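Local coordinates for protein oxalate--CoA ligase (Arabidopsis thaliana, PDB 5IE2) that belongs to the ANL superfamily of AMP-binding enzymes, pairing a large N-terminal region with a smaller C-terminal domain, and is modelled here with bound adenosine-5'-triphosphate, at residues 202-207 with 254-259; 244-249 with 278-283; 19-24 with 231-236; 319-324 with 341-346. One frame throughout, in Å; residues are numbered along the deposited sequence. Where two conformers were deposited one is given.

Interaction 1. Residues 202-207 with 254-259; sequences ESDSTV and ATWYTA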
loop_
_atom_site.group_PDB
_atom_site.type_symbol
_atom_site.label_atom_id
_atom_site.label_comp_id
_atom_site.label_asym_id
_atom_site.label_seq_id
_atom_site.Cartn_x
_atom_site.Cartn_y
_atom_site.Cartn_z
ATOM N N GLU A 202 17.650 -9.300 -9.507
ATOM C CA GLU A 202 18.144 -8.068 -10.102
ATOM C C GLU A 202 17.672 -7.894 -11.544
ATOM O O GLU A 202 17.840 -6.805 -12.118
ATOM C CB GLU A 202 19.683 -8.031 -10.033
ATOM C CG GLU A 202 20.347 -9.125 -10.911
ATOM C CD GLU A 202 20.525 -10.503 -10.228
ATOM O OE1 GLU A 202 19.901 -10.811 -9.181
ATOM O OE2 GLU A 202 21.326 -11.321 -10.760
ATOM N N SER A 203 17.104 -8.926 -12.181
ATOM C CA SER A 203 16.581 -8.718 -13.536
ATOM C C SER A 203 15.133 -8.204 -13.559
ATOM O O SER A 203 14.577 -7.933 -14.634
ATOM C CB SER A 203 16.675 -10.011 -14.362
ATOM O OG SER A 203 15.880 -11.025 -13.782
ATOM N N ASP A 204 14.510 -8.045 -12.395
ATOM C CA ASP A 204 13.132 -7.544 -12.402
ATOM C C ASP A 204 13.054 -6.020 -12.540
ATOM O O ASP A 204 14.022 -5.286 -12.336
ATOM C CB ASP A 204 12.380 -7.977 -11.108
ATOM C CG ASP A 204 11.984 -9.477 -11.163
ATOM O OD1 ASP A 204 11.325 -9.845 -12.151
ATOM O OD2 ASP A 204 12.436 -10.284 -10.294
ATOM N N SER A 205 11.862 -5.560 -12.915
ATOM C CA SER A 205 11.657 -4.177 -13.231
ATOM C C SER A 205 10.176 -3.881 -13.077
ATOM O O SER A 205 9.356 -4.707 -13.483
ATOM C CB SER A 205 12.098 -3.908 -14.683
ATOM O OG SER A 205 11.603 -2.660 -15.116
ATOM N N THR A 206 9.833 -2.720 -12.522
ATOM C CA THR A 206 8.406 -2.372 -12.379
ATOM C C THR A 206 8.167 -0.882 -12.539
ATOM O O THR A 206 9.113 -0.059 -12.492
ATOM C CB THR A 206 7.824 -2.852 -10.999
ATOM O OG1 THR A 206 6.404 -2.800 -11.085
ATOM C CG2 THR A 206 8.269 -1.945 -9.854
ATOM N N VAL A 207 6.891 -0.520 -12.751
ATOM C CA VAL A 207 6.469 0.883 -12.803
ATOM C C VAL A 207 5.576 1.122 -11.590
ATOM O O VAL A 207 4.658 0.343 -11.372
ATOM C CB VAL A 207 5.675 1.204 -14.098
ATOM C CG1 VAL A 207 5.025 2.618 -14.026
ATOM C CG2 VAL A 207 6.618 1.049 -15.338
ATOM N N ALA A 254 9.656 -3.832 -17.960
ATOM C CA ALA A 254 8.988 -4.307 -16.722
ATOM C C ALA A 254 8.685 -5.796 -16.777
ATOM O O ALA A 254 8.404 -6.366 -17.847
ATOM C CB ALA A 254 7.691 -3.569 -16.480
ATOM N N THR A 255 8.742 -6.414 -15.590
ATOM C CA THR A 255 8.486 -7.837 -15.450
ATOM C C THR A 255 7.315 -8.091 -14.504
ATOM O O THR A 255 6.888 -9.247 -14.366
ATOM C CB THR A 255 9.711 -8.592 -14.898
ATOM O OG1 THR A 255 10.086 -8.013 -13.645
ATOM C CG2 THR A 255 10.923 -8.504 -15.887
ATOM N N TRP A 256 6.855 -7.044 -13.817
ATOM C CA TRP A 256 5.694 -7.222 -12.911
ATOM C C TRP A 256 5.154 -5.838 -12.560
ATOM O O TRP A 256 5.846 -4.818 -12.806
ATOM C CB TRP A 256 6.145 -7.987 -11.626
ATOM C CG TRP A 256 7.073 -7.206 -10.763
ATOM C CD1 TRP A 256 8.393 -6.887 -11.045
ATOM C CD2 TRP A 256 6.776 -6.610 -9.488
ATOM N NE1 TRP A 256 8.928 -6.155 -10.005
ATOM C CE2 TRP A 256 7.979 -6.009 -9.015
ATOM C CE3 TRP A 256 5.623 -6.602 -8.659
ATOM C CZ2 TRP A 256 8.067 -5.359 -7.743
ATOM C CZ3 TRP A 256 5.701 -5.964 -7.377
ATOM C CH2 TRP A 256 6.911 -5.321 -6.952
ATOM N N TYR A 257 3.969 -5.775 -11.917
ATOM C CA TYR A 257 3.564 -4.565 -11.212
ATOM C C TYR A 257 2.606 -4.970 -10.077
ATOM O O TYR A 257 2.102 -6.113 -10.040
ATOM C CB TYR A 257 2.895 -3.487 -12.146
ATOM C CG TYR A 257 1.460 -3.754 -12.569
ATOM C CD1 TYR A 257 0.378 -3.142 -11.910
ATOM C CD2 TYR A 257 1.181 -4.600 -13.640
ATOM C CE1 TYR A 257 -0.940 -3.375 -12.295
ATOM C CE2 TYR A 257 -0.114 -4.838 -14.047
ATOM C CZ TYR A 257 -1.186 -4.207 -13.375
ATOM O OH TYR A 257 -2.481 -4.446 -13.764
ATOM N N THR A 258 2.401 -4.030 -9.177
ATOM C CA THR A 258 1.470 -4.246 -8.072
ATOM C C THR A 258 0.532 -3.056 -8.008
ATOM O O THR A 258 0.952 -1.883 -8.246
ATOM C CB THR A 258 2.239 -4.450 -6.732
ATOM O OG1 THR A 258 1.303 -4.747 -5.693
ATOM C CG2 THR A 258 3.035 -3.185 -6.334
ATOM N N ALA A 259 -0.743 -3.320 -7.691
ATOM C CA ALA A 259 -1.698 -2.232 -7.612
ATOM C C ALA A 259 -2.829 -2.660 -6.719
ATOM O O ALA A 259 -2.904 -3.828 -6.304
ATOM C CB ALA A 259 -2.221 -1.834 -9.000
HETATM O O HOH W 1 4.440 -1.740 -9.489
#
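Thr255 OG1 is held from two directions: it donates to Asp204 OD1 at 2.7 Å and accepts the backbone N-H of Ser205, with N 3.1 Å from OG1. The carboxylate takes its bond on the anti lone pair, leaving OD2 for a salt bridge to Arg283, so one acid joins the threonine and an arginine further along the chain. The threonine hydroxyl sits between its own backbone N and carbonyl carbon (chi1 57°), the rotamer that turns it toward the start of strand 205-207. Running the other way, Thr255 N donates to Ser205 O over 2.8 Å in an almost straight bond (171° at the hydrogen). Trp256 N adds a longer, weak bond to the same carbonyl, and Ala254 CA approaches it as a C-H donor.

One residue on, Thr206 uses its side chain twice. OG1 reaches Trp256 O at 2.7 Å, coming from above the carbonyl plane and not along a lone pair, while CB rests over the face of the indole, 3.8 Å from the centroid of its five-membered ring. A water extends this polar line: it donates to Thr206 OG1 and to Val207 O, and accepts from Thr258 N.

Most direct bonds thus lie around Ser205 and Thr255, with Thr206 and the water following. The strand axes approach to 5.7 Å at an angle of 37°. Edge strand 205-207 of a four-stranded mixed sheet here meets edge strand 256-259 of a five-stranded one, so the contact joins two sheets of the AMP-binding fold.

Interaction 2. Residues 244-249 with 278-283; sequences TFWPDM and EYPKLR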
loop_
_atom_site.group_PDB
_atom_site.type_symbol
_atom_site.label_atom_id
_atom_site.label_comp_id
_atom_site.label_asym_id
_atom_site.label_seq_id
_atom_site.Cartn_x
_atom_site.Cartn_y
_atom_site.Cartn_z
ATOM N N THR A 244 -0.082 6.440 -19.911
ATOM C CA THR A 244 1.349 6.198 -20.088
ATOM C C THR A 244 1.834 4.893 -19.460
ATOM O O THR A 244 3.000 4.557 -19.605
ATOM C CB THR A 244 2.202 7.321 -19.496
ATOM O OG1 THR A 244 1.966 7.406 -18.086
ATOM C CG2 THR A 244 1.863 8.677 -20.189
ATOM N N PHE A 245 0.940 4.192 -18.756
ATOM C CA PHE A 245 1.328 2.976 -17.997
ATOM C C PHE A 245 2.016 1.938 -18.870
ATOM O O PHE A 245 3.157 1.539 -18.580
ATOM C CB PHE A 245 0.090 2.358 -17.314
ATOM C CG PHE A 245 0.392 1.078 -16.584
ATOM C CD1 PHE A 245 1.339 1.087 -15.562
ATOM C CD2 PHE A 245 -0.221 -0.120 -16.941
ATOM C CE1 PHE A 245 1.664 -0.084 -14.859
ATOM C CE2 PHE A 245 0.103 -1.318 -16.239
ATOM C CZ PHE A 245 1.048 -1.287 -15.209
ATOM N N TRP A 246 1.333 1.453 -19.920
ATOM C CA TRP A 246 1.911 0.384 -20.702
ATOM C C TRP A 246 3.091 0.862 -21.532
ATOM O O TRP A 246 4.035 0.108 -21.674
ATOM C CB TRP A 246 0.870 -0.297 -21.601
ATOM C CG TRP A 246 -0.070 -1.198 -20.754
ATOM C CD1 TRP A 246 -1.401 -1.003 -20.535
ATOM C CD2 TRP A 246 0.293 -2.381 -20.030
ATOM N NE1 TRP A 246 -1.905 -1.993 -19.716
ATOM C CE2 TRP A 246 -0.880 -2.848 -19.384
ATOM C CE3 TRP A 246 1.488 -3.096 -19.876
ATOM C CZ2 TRP A 246 -0.893 -4.011 -18.605
ATOM C CZ3 TRP A 246 1.488 -4.246 -19.080
ATOM C CH2 TRP A 246 0.297 -4.700 -18.460
ATOM N N PRO A 247 3.038 2.097 -22.071
ATOM C CA PRO A 247 4.294 2.542 -22.720
ATOM C C PRO A 247 5.521 2.533 -21.796
ATOM O O PRO A 247 6.618 2.152 -22.245
ATOM C CB PRO A 247 3.954 3.950 -23.182
ATOM C CG PRO A 247 2.490 3.835 -23.557
ATOM C CD PRO A 247 1.900 2.967 -22.461
ATOM N N ASP A 248 5.337 2.948 -20.541
ATOM C CA ASP A 248 6.428 2.884 -19.559
ATOM C C ASP A 248 6.825 1.449 -19.227
ATOM O O ASP A 248 8.021 1.155 -19.098
ATOM C CB ASP A 248 6.058 3.621 -18.274
ATOM C CG ASP A 248 6.182 5.153 -18.400
ATOM O OD1 ASP A 248 6.787 5.627 -19.399
ATOM O OD2 ASP A 248 5.673 5.871 -17.502
ATOM N N MET A 249 5.833 0.574 -19.063
ATOM C CA MET A 249 6.126 -0.825 -18.735
ATOM C C MET A 249 6.949 -1.445 -19.861
ATOM O O MET A 249 7.845 -2.253 -19.604
ATOM C CB MET A 249 4.842 -1.636 -18.533
ATOM C CG MET A 249 4.022 -1.232 -17.289
ATOM S SD MET A 249 4.697 -1.959 -15.733
ATOM C CE MET A 249 4.187 -3.707 -15.930
ATOM N N GLU A 278 0.649 -4.619 -28.679
ATOM C CA GLU A 278 1.238 -5.758 -27.960
ATOM C C GLU A 278 1.591 -5.409 -26.496
ATOM O O GLU A 278 1.975 -4.285 -26.187
ATOM C CB GLU A 278 2.488 -6.293 -28.658
ATOM C CG GLU A 278 3.667 -5.359 -28.646
ATOM C CD GLU A 278 4.866 -5.959 -29.364
ATOM O OE1 GLU A 278 5.876 -5.246 -29.552
ATOM O OE2 GLU A 278 4.823 -7.171 -29.672
ATOM N N TYR A 279 1.478 -6.400 -25.618
ATOM C CA TYR A 279 1.792 -6.226 -24.190
ATOM C C TYR A 279 3.055 -6.949 -23.840
ATOM O O TYR A 279 3.351 -7.975 -24.432
ATOM C CB TYR A 279 0.648 -6.751 -23.311
ATOM C CG TYR A 279 -0.552 -5.877 -23.380
ATOM C CD1 TYR A 279 -0.594 -4.687 -22.677
ATOM C CD2 TYR A 279 -1.662 -6.231 -24.179
ATOM C CE1 TYR A 279 -1.689 -3.848 -22.752
ATOM C CE2 TYR A 279 -2.764 -5.416 -24.264
ATOM C CZ TYR A 279 -2.786 -4.217 -23.568
ATOM O OH TYR A 279 -3.902 -3.391 -23.677
ATOM N N PRO A 280 3.798 -6.443 -22.850
ATOM C CA PRO A 280 4.967 -7.204 -22.415
ATOM C C PRO A 280 4.539 -8.485 -21.684
ATOM O O PRO A 280 3.425 -8.539 -21.147
ATOM C CB PRO A 280 5.694 -6.242 -21.487
ATOM C CG PRO A 280 4.618 -5.310 -20.991
ATOM C CD PRO A 280 3.611 -5.186 -22.124
ATOM N N LYS A 281 5.380 -9.519 -21.713
ATOM C CA LYS A 281 5.114 -10.750 -20.962
ATOM C C LYS A 281 5.576 -10.583 -19.529
ATOM O O LYS A 281 6.762 -10.629 -19.282
ATOM C CB LYS A 281 5.849 -11.961 -21.560
ATOM C CG LYS A 281 4.956 -13.127 -21.977
ATOM C CD LYS A 281 5.528 -13.884 -23.232
ATOM C CE LYS A 281 5.211 -15.401 -23.228
ATOM N NZ LYS A 281 5.579 -16.131 -24.498
ATOM N N LEU A 282 4.659 -10.429 -18.588
ATOM C CA LEU A 282 5.070 -10.215 -17.176
ATOM C C LEU A 282 5.185 -11.560 -16.453
ATOM O O LEU A 282 4.477 -12.522 -16.792
ATOM C CB LEU A 282 4.037 -9.342 -16.481
ATOM C CG LEU A 282 3.792 -8.012 -17.145
ATOM C CD1 LEU A 282 2.674 -7.201 -16.393
ATOM C CD2 LEU A 282 5.109 -7.188 -17.244
ATOM N N ARG A 283 6.053 -11.629 -15.453
ATOM C CA ARG A 283 6.137 -12.767 -14.572
ATOM C C ARG A 283 4.853 -12.924 -13.747
ATOM O O ARG A 283 4.367 -14.037 -13.548
ATOM C CB ARG A 283 7.340 -12.631 -13.607
ATOM C CG ARG A 283 8.675 -12.874 -14.212
ATOM C CD ARG A 283 9.610 -13.575 -13.146
ATOM N NE ARG A 283 9.945 -12.686 -12.077
ATOM C CZ ARG A 283 9.696 -12.909 -10.787
ATOM N NH1 ARG A 283 9.075 -14.020 -10.357
ATOM N NH2 ARG A 283 10.105 -12.011 -9.923
#
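Trp246 meets Tyr279 in a T-shaped pair, the tyrosine edge directed at the indole face. The evidence is a 74° angle between the planes and 4.7 Å between the centroids of the tyrosine ring and the five-membered ring. Tyr279 CE1 comes within 3.6 Å of Trp246 NE1. On the opposite indole face lies Phe245 CE2, from the preceding residue of the same helix, so the tryptophan is sandwiched between two aromatic groups; Phe304 is a further ring partner. Across the contact its other neighbours are aliphatic: Pro280 CD approaches CE3 obliquely at 3.7 Å, and Leu282 CD1 stands at the ring edge, 4.0 Å from CH2. With CG anti to its carbonyl carbon (chi1 -74°), the indole extends from helix 242-251 toward residues 278-283.

The Met249 end is more uneven. Its chain bends at chi2 and chi3, bringing CE to 3.8 Å from Leu282 CD2, and the two side chains cross at about a right angle. Nearer the backbone the fit is looser, since Met249 CB comes no closer to Pro280 than 4.4 Å, at CG. No hydrogen bond links the segments. Trp246, Met249 and Leu282 are buried, whereas Tyr279 and Pro280 remain partly exposed to solvent. The tyrosine OH bonds outside the two segments, to His271 ND1 and Glu276 N.

Helix 242-251 is thus packed by apolar contacts and an edge-to-face Trp-Tyr pair against the loop that leads from helix 261-273 into strand 284-287 of the AMP-binding fold.

Interaction 3. Residues 19-24 with 231-236; sequences DRRALS and AVTLPA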
loop_
_atom_site.group_PDB
_atom_site.type_symbol
_atom_site.label_atom_id
_atom_site.label_comp_id
_atom_site.label_asym_id
_atom_site.label_seq_id
_atom_site.Cartn_x
_atom_site.Cartn_y
_atom_site.Cartn_z
ATOM N N ASP A 19 26.303 -1.409 -11.246
ATOM C CA ASP A 19 26.011 -0.767 -12.537
ATOM C C ASP A 19 24.634 -1.251 -13.087
ATOM O O ASP A 19 24.276 -0.972 -14.234
ATOM C CB ASP A 19 27.193 -1.042 -13.534
ATOM C CG ASP A 19 27.722 0.245 -14.278
ATOM O OD1 ASP A 19 27.320 1.393 -13.964
ATOM O OD2 ASP A 19 28.546 0.093 -15.232
ATOM N N ARG A 20 23.841 -1.969 -12.289
ATOM C CA ARG A 20 22.480 -2.307 -12.729
ATOM C C ARG A 20 21.591 -1.102 -12.491
ATOM O O ARG A 20 21.805 -0.346 -11.524
ATOM C CB ARG A 20 21.936 -3.516 -11.962
ATOM C CG ARG A 20 22.778 -4.780 -12.202
ATOM C CD ARG A 20 21.906 -5.997 -12.051
ATOM N NE ARG A 20 20.738 -5.831 -12.911
ATOM C CZ ARG A 20 20.496 -6.519 -14.023
ATOM N NH1 ARG A 20 21.338 -7.478 -14.387
ATOM N NH2 ARG A 20 19.382 -6.243 -14.743
ATOM N N ARG A 21 20.558 -0.950 -13.321
ATOM C CA ARG A 21 19.618 0.133 -13.125
ATOM C C ARG A 21 18.849 -0.055 -11.794
ATOM O O ARG A 21 18.418 -1.177 -11.465
ATOM C CB ARG A 21 18.636 0.187 -14.311
ATOM C CG ARG A 21 17.721 1.426 -14.312
ATOM C CD ARG A 21 17.073 1.610 -15.706
ATOM N NE ARG A 21 16.205 0.488 -15.999
ATOM C CZ ARG A 21 14.915 0.439 -15.636
ATOM N NH1 ARG A 21 14.352 1.446 -14.948
ATOM N NH2 ARG A 21 14.199 -0.618 -15.973
ATOM N N ALA A 22 18.675 1.064 -11.073
ATOM C CA ALA A 22 17.902 1.093 -9.841
ATOM C C ALA A 22 16.600 1.885 -10.002
ATOM O O ALA A 22 15.545 1.415 -9.602
ATOM C CB ALA A 22 18.747 1.701 -8.698
ATOM N N LEU A 23 16.686 3.112 -10.531
ATOM C CA LEU A 23 15.569 4.061 -10.461
ATOM C C LEU A 23 15.561 4.948 -11.704
ATOM O O LEU A 23 16.558 5.632 -11.997
ATOM C CB LEU A 23 15.696 4.938 -9.193
ATOM C CG LEU A 23 14.520 5.906 -8.932
ATOM C CD1 LEU A 23 13.303 5.108 -8.610
ATOM C CD2 LEU A 23 14.862 6.778 -7.676
ATOM N N SER A 24 14.446 4.924 -12.435
ATOM C CA SER A 24 14.257 5.774 -13.610
ATOM C C SER A 24 13.070 6.653 -13.381
ATOM O O SER A 24 12.173 6.319 -12.589
ATOM C CB SER A 24 14.021 4.944 -14.886
ATOM O OG SER A 24 15.154 4.183 -15.199
ATOM N N ALA A 231 14.936 -2.915 -10.675
ATOM C CA ALA A 231 14.712 -1.515 -11.070
ATOM C C ALA A 231 13.259 -1.072 -10.891
ATOM O O ALA A 231 12.311 -1.880 -10.973
ATOM C CB ALA A 231 15.130 -1.299 -12.553
ATOM N N VAL A 232 13.128 0.217 -10.665
ATOM C CA VAL A 232 11.851 0.891 -10.472
ATOM C C VAL A 232 11.755 2.061 -11.417
ATOM O O VAL A 232 12.697 2.816 -11.501
ATOM C CB VAL A 232 11.770 1.421 -8.990
ATOM C CG1 VAL A 232 10.494 2.170 -8.760
ATOM C CG2 VAL A 232 11.871 0.240 -8.015
ATOM N N THR A 233 10.605 2.247 -12.068
ATOM C CA THR A 233 10.393 3.444 -12.902
ATOM C C THR A 233 9.264 4.267 -12.328
ATOM O O THR A 233 8.208 3.730 -11.996
ATOM C CB THR A 233 10.066 3.064 -14.357
ATOM O OG1 THR A 233 11.189 2.354 -14.914
ATOM C CG2 THR A 233 9.732 4.345 -15.234
ATOM N N LEU A 234 9.481 5.565 -12.173
ATOM C CA LEU A 234 8.427 6.487 -11.758
ATOM C C LEU A 234 7.850 7.147 -13.013
ATOM O O LEU A 234 8.614 7.608 -13.881
ATOM C CB LEU A 234 8.989 7.563 -10.813
ATOM C CG LEU A 234 9.821 6.968 -9.651
ATOM C CD1 LEU A 234 10.408 8.075 -8.810
ATOM C CD2 LEU A 234 8.843 6.059 -8.855
ATOM N N PRO A 235 6.533 7.209 -13.109
ATOM C CA PRO A 235 5.919 7.984 -14.228
ATOM C C PRO A 235 6.371 9.466 -14.260
ATOM O O PRO A 235 6.636 10.131 -13.239
ATOM C CB PRO A 235 4.414 7.907 -13.950
ATOM C CG PRO A 235 4.219 6.616 -13.116
ATOM C CD PRO A 235 5.518 6.604 -12.224
ATOM N N ALA A 236 6.465 9.991 -15.483
ATOM C CA ALA A 236 6.954 11.354 -15.700
ATOM C C ALA A 236 6.210 12.376 -14.881
ATOM O O ALA A 236 6.778 13.375 -14.422
ATOM C CB ALA A 236 6.863 11.713 -17.228
HETATM O O HOH W 2 11.611 -0.192 -14.075
#
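Strands 21-24 and 231-234 run parallel, their directions only 9° apart, with Leu23 bridged to Val232 and Ser24 to Thr233. The bonds pass alternately between the chains: Val232 N to Ala22 O (2.9 Å), Ser24 N to Val232 O (2.9 Å) and Leu234 N to Ser24 O (2.8 Å), the last nearly straight at 171°.

Arg21 carries the side-chain contact. A bend at chi3 (64°) lays the guanidinium flat over Ala231, whose CB is centred beneath it, 3.5 Å from CZ. NH1 donates to Ser24 OG on its own strand at 2.9 Å, while NH2 donates to a water that is also hydrogen-bonded to Thr233 OG1, so the group is tied at two nitrogens as well as across one face. Ser24 OG has a further partner in Asn30 OD1. On the face carrying Leu23 and Val232 the contact is apolar, Leu23 CD1 lying 4.0 Å from Val232 CB and close to Leu234 CG.

Ala22 and Leu23 together face Leu31 in a classic beta bulge toward strand 29-32. On its other flank, strand 231-234 pairs with 205-207, while helix 215-227 packs against Ala22 and Val232 and helix 67-78 against Leu23.

Interaction 4. Residues 319-324 with 341-346; sequences HLMSSN and VGQEMA. With ACY (acetic acid), chain E.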
loop_
_atom_site.group_PDB
_atom_site.type_symbol
_atom_site.label_atom_id
_atom_site.label_comp_id
_atom_site.label_asym_id
_atom_site.label_seq_id
_atom_site.Cartn_x
_atom_site.Cartn_y
_atom_site.Cartn_z
ATOM N N HIS A 319 3.228 -3.538 5.748
ATOM C CA HIS A 319 2.641 -4.086 4.510
ATOM C C HIS A 319 2.435 -5.626 4.622
ATOM O O HIS A 319 1.550 -6.076 5.355
ATOM C CB HIS A 319 3.493 -3.677 3.257
ATOM C CG HIS A 319 2.793 -3.940 1.946
ATOM N ND1 HIS A 319 1.507 -3.511 1.679
ATOM C CD2 HIS A 319 3.199 -4.634 0.841
ATOM C CE1 HIS A 319 1.151 -3.931 0.467
ATOM N NE2 HIS A 319 2.156 -4.615 -0.062
ATOM N N LEU A 320 3.213 -6.430 3.899
ATOM C CA LEU A 320 2.837 -7.819 3.611
ATOM C C LEU A 320 2.611 -8.718 4.869
ATOM O O LEU A 320 3.493 -8.807 5.763
ATOM C CB LEU A 320 3.942 -8.452 2.744
ATOM C CG LEU A 320 3.719 -9.938 2.401
ATOM C CD1 LEU A 320 2.540 -10.072 1.493
ATOM C CD2 LEU A 320 5.014 -10.461 1.730
ATOM N N MET A 321 1.463 -9.386 4.891
ATOM C CA MET A 321 1.204 -10.467 5.837
ATOM C C MET A 321 1.131 -11.827 5.103
ATOM O O MET A 321 1.857 -12.780 5.454
ATOM C CB MET A 321 -0.107 -10.209 6.601
ATOM C CG MET A 321 0.063 -9.019 7.589
ATOM S SD MET A 321 -1.510 -8.653 8.420
ATOM C CE MET A 321 -2.396 -7.783 7.081
ATOM N N SER A 322 0.266 -11.908 4.086
ATOM C CA SER A 322 0.141 -13.179 3.366
ATOM C C SER A 322 0.075 -12.942 1.868
ATOM O O SER A 322 -0.327 -11.866 1.395
ATOM C CB SER A 322 -1.117 -14.007 3.818
ATOM O OG SER A 322 -2.341 -13.387 3.385
ATOM N N SER A 323 0.430 -13.966 1.118
ATOM C CA SER A 323 0.271 -13.879 -0.340
ATOM C C SER A 323 0.041 -15.219 -1.004
ATOM O O SER A 323 0.547 -16.245 -0.552
ATOM C CB SER A 323 1.518 -13.256 -0.973
ATOM O OG SER A 323 1.297 -13.045 -2.372
ATOM N N ASN A 324 -0.690 -15.204 -2.120
ATOM C CA ASN A 324 -0.641 -16.337 -3.013
ATOM C C ASN A 324 0.776 -16.440 -3.554
ATOM O O ASN A 324 1.452 -15.420 -3.753
ATOM C CB ASN A 324 -1.662 -16.170 -4.161
ATOM C CG ASN A 324 -3.082 -16.395 -3.691
ATOM O OD1 ASN A 324 -3.552 -17.532 -3.632
ATOM N ND2 ASN A 324 -3.782 -15.306 -3.342
ATOM N N VAL A 341 3.704 -15.057 5.034
ATOM C CA VAL A 341 5.072 -15.016 4.507
ATOM C C VAL A 341 5.985 -14.468 5.612
ATOM O O VAL A 341 5.864 -13.317 5.972
ATOM C CB VAL A 341 5.181 -14.131 3.241
ATOM C CG1 VAL A 341 6.675 -14.067 2.684
ATOM C CG2 VAL A 341 4.238 -14.627 2.151
ATOM N N GLY A 342 6.877 -15.311 6.143
ATOM C CA GLY A 342 7.906 -14.851 7.061
ATOM C C GLY A 342 7.412 -14.391 8.430
ATOM O O GLY A 342 8.106 -13.665 9.110
ATOM N N GLN A 343 6.197 -14.789 8.802
ATOM C CA GLN A 343 5.611 -14.433 10.078
ATOM C C GLN A 343 4.581 -15.444 10.448
ATOM O O GLN A 343 4.110 -16.201 9.599
ATOM C CB GLN A 343 4.988 -13.048 10.041
ATOM C CG GLN A 343 3.863 -12.943 8.956
ATOM C CD GLN A 343 3.679 -11.493 8.489
ATOM O OE1 GLN A 343 2.951 -10.727 9.116
ATOM N NE2 GLN A 343 4.364 -11.113 7.402
ATOM N N GLU A 344 4.253 -15.493 11.743
ATOM C CA GLU A 344 3.189 -16.342 12.223
ATOM C C GLU A 344 1.841 -15.712 12.068
ATOM O O GLU A 344 1.687 -14.501 12.197
ATOM C CB GLU A 344 3.403 -16.660 13.708
ATOM C CG GLU A 344 4.682 -17.418 13.957
ATOM C CD GLU A 344 4.899 -17.658 15.444
ATOM O OE1 GLU A 344 4.272 -18.589 15.953
ATOM O OE2 GLU A 344 5.691 -16.919 16.052
ATOM N N MET A 345 0.856 -16.556 11.845
ATOM C CA MET A 345 -0.501 -16.066 11.692
ATOM C C MET A 345 -1.458 -17.113 12.272
ATOM O O MET A 345 -1.268 -18.328 12.085
ATOM C CB MET A 345 -0.804 -15.822 10.215
ATOM C CG MET A 345 -2.156 -15.240 10.014
ATOM S SD MET A 345 -2.413 -14.991 8.219
ATOM C CE MET A 345 -0.911 -14.006 7.781
ATOM N N ALA A 346 -2.489 -16.665 12.971
ATOM C CA ALA A 346 -3.412 -17.597 13.601
ATOM C C ALA A 346 -4.811 -17.012 13.574
ATOM O O ALA A 346 -4.956 -15.813 13.500
ATOM C CB ALA A 346 -2.989 -17.846 14.985
HETATM C C ACY E . -1.552 -2.418 2.471
HETATM O O ACY E . -1.590 -2.781 1.239
HETATM O OXT ACY E . -0.538 -2.544 3.221
HETATM C CH3 ACY E . -2.804 -1.853 3.088
#
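This contact borders the nucleotide pocket: the Met321 side chain lies about 5 Å from the bound adenosine-5'-triphosphate, where the chain turns a corner at a classic beta bulge, Met321 and Ser322 both facing Tyr312. At that corner Val341 N donates to Met321 O over 3.0 Å (156° at the hydrogen). The neighbouring carbonyl, Leu320 O, is met by a side chain, Gln343 NE2, also at 3.0 Å. The same amide nitrogen donates to Val341 O at 3.0 Å in a straighter bond (170°), and Gln343 OE1 is bonded to Asn369 ND2. With both ends engaged, the amide's rotation is fixed.

Apolar groups fill in around these bonds. Leu320 CD2 lies 4.0 Å from Val341 CB, and a bend at chi3 brings Met345 CE to 4.0 Å from Ser322 CB and 4.1 Å from Met321 CB. Beyond the contact, His319 ND1 donates to OXT of an acetic acid molecule, probably from the crystallisation liquor, at 2.7 Å; Ser289 OG also binds it.

Residues 341-343 carry the chain from strand 339-340, at the edge of the mixed sheet, to strand 344-348 of the antiparallel sheet, with Gln343 bonded back to the bulged strand 319-323.

From the N terminus, interaction 3 closes a span of about 200 residues, setting strand 21-25 beside strand 231-234. Interaction 1 opens within that span, at 202, and closes beyond it, at 259, so the two cross; strands 205-207 and 231-234 are neighbours in one sheet. Interaction 2 in turn opens at 244 and ends at 283, crossing interaction 1, which it touches through Thr255 O and Arg283 N, 2.7 Å apart. Interactions 2 and 3 lie in series. Interaction 4 follows them all, closing a short loop; its strand 319-323 shares a sheet with strand 256-259 of interaction 1. The set thus leads from the N-terminal strands, through two sheets, to the neighbourhood of the nucleotide.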